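Local coordinates for conserved domain protein (PDB 2FI0) that is of unknown function but folds as a small, mainly helical single-chain domain of the DUF1858 family, with a two-stranded parallel sheet, at residues K49-L52 against K53-S56. Residues are numbered along the deposited sequence; the frame is centred on the assembly and turned at random.
Sequences KVSL and KQGS
Ser51 and Gln54 close a capping box at the start of helix 52-59, each side chain meeting the other's backbone N-H. Ser51 is the N-cap: its OG accepts from Gln54 N at 3.1 Å, and with an N-H...O angle of 172° this bond is nearly straight. A chi1 of 64° holds that hydroxyl between the serine's own N and carbonyl carbon, where it meets Gln54 N. In return the Gln54 side chain, extended beyond CG, runs back beside the serine, and its OE1 accepts a hydrogen bond from Ser51 N at 2.8 Å, in the plane of the amide and on a lone pair. Ser51 is thus gripped at N, OG and O, since its carbonyl also receives Gly55 N at 2.7 Å.

Leu52, the first residue of helix 52-59, accepts from Ser56 N through its O at 2.9 Å; Ser56 CB also lies 3.2 Å from Leu52 O. Its own CB points away from 53-56. The Val50 and Gln54 side chains run antiparallel alongside each other, Val50 CG2 lying 3.4 Å from Gln54 CB.

The cap sits where the chain passes from helix 46-49 into helix 52-59. Around it, Leu52 packs on Val11 and Phe34, Lys53 forms a salt bridge with Asp81, the C-terminal residue, beyond strand 76-78, and Ser56 rests against Met63 and Ile66 of helix 63-72.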
loop_
_atom_site.group_PDB
_atom_site.type_symbol
_atom_site.label_atom_id
_atom_site.label_comp_id
_atom_site.label_asym_id
_atom_site.label_seq_id
_atom_site.Cartn_x
_atom_site.Cartn_y
_atom_site.Cartn_z
ATOM N N LYS A 49 4.620 1.662 11.151
ATOM C CA LYS A 49 6.058 1.412 11.109
ATOM C C LYS A 49 6.549 0.950 9.736
ATOM O O LYS A 49 7.742 1.075 9.423
ATOM C CB LYS A 49 6.420 0.332 12.125
ATOM C CG LYS A 49 6.119 0.681 13.560
ATOM C CD LYS A 49 6.145 -0.587 14.419
ATOM C CE LYS A 49 6.265 -0.274 15.898
ATOM N NZ LYS A 49 6.106 -1.502 16.747
ATOM N N VAL A 50 5.658 0.385 8.928
ATOM C CA VAL A 50 6.084 -0.248 7.685
ATOM C C VAL A 50 5.468 0.463 6.475
ATOM O O VAL A 50 4.288 0.794 6.475
ATOM C CB VAL A 50 5.783 -1.791 7.712
ATOM C CG1 VAL A 50 4.332 -2.112 7.378
ATOM C CG2 VAL A 50 6.682 -2.521 6.772
ATOM N N SER A 51 6.286 0.723 5.460
ATOM C CA SER A 51 5.792 1.228 4.182
ATOM C C SER A 51 5.414 0.069 3.271
ATOM O O SER A 51 5.641 -1.099 3.612
ATOM C CB SER A 51 6.856 2.097 3.511
ATOM O OG SER A 51 7.997 1.344 3.178
ATOM N N LEU A 52 4.838 0.376 2.111
ATOM C CA LEU A 52 4.552 -0.672 1.116
ATOM C C LEU A 52 5.828 -1.318 0.611
ATOM O O LEU A 52 5.868 -2.516 0.341
ATOM C CB LEU A 52 3.753 -0.128 -0.071
ATOM C CG LEU A 52 2.294 0.225 0.255
ATOM C CD1 LEU A 52 1.623 0.811 -0.961
ATOM C CD2 LEU A 52 1.537 -1.000 0.722
ATOM N N LYS A 53 6.871 -0.515 0.480
ATOM C CA LYS A 53 8.160 -1.020 0.036
ATOM C C LYS A 53 8.751 -1.984 1.078
ATOM O O LYS A 53 9.164 -3.077 0.734
ATOM C CB LYS A 53 9.094 0.150 -0.217
ATOM C CG LYS A 53 10.323 -0.204 -0.977
ATOM C CD LYS A 53 11.263 0.996 -1.106
ATOM C CE LYS A 53 10.644 2.129 -1.879
ATOM N NZ LYS A 53 11.685 3.112 -2.260
ATOM N N GLN A 54 8.768 -1.569 2.344
ATOM C CA GLN A 54 9.239 -2.421 3.452
ATOM C C GLN A 54 8.336 -3.648 3.635
ATOM O O GLN A 54 8.802 -4.785 3.707
ATOM C CB GLN A 54 9.300 -1.615 4.752
ATOM C CG GLN A 54 10.393 -0.538 4.776
ATOM C CD GLN A 54 10.136 0.581 5.789
ATOM O OE1 GLN A 54 8.999 0.879 6.149
ATOM N NE2 GLN A 54 11.206 1.220 6.229
ATOM N N GLY A 55 7.037 -3.401 3.687
ATOM C CA GLY A 55 6.047 -4.449 3.827
ATOM C C GLY A 55 6.084 -5.524 2.759
ATOM O O GLY A 55 5.878 -6.698 3.065
ATOM N N SER A 56 6.341 -5.140 1.513
ATOM C CA SER A 56 6.397 -6.100 0.410
ATOM C C SER A 56 7.546 -7.101 0.573
ATOM O O SER A 56 7.417 -8.289 0.241
ATOM C CB SER A 56 6.520 -5.365 -0.936
ATOM O OG SER A 56 7.821 -4.828 -1.142
#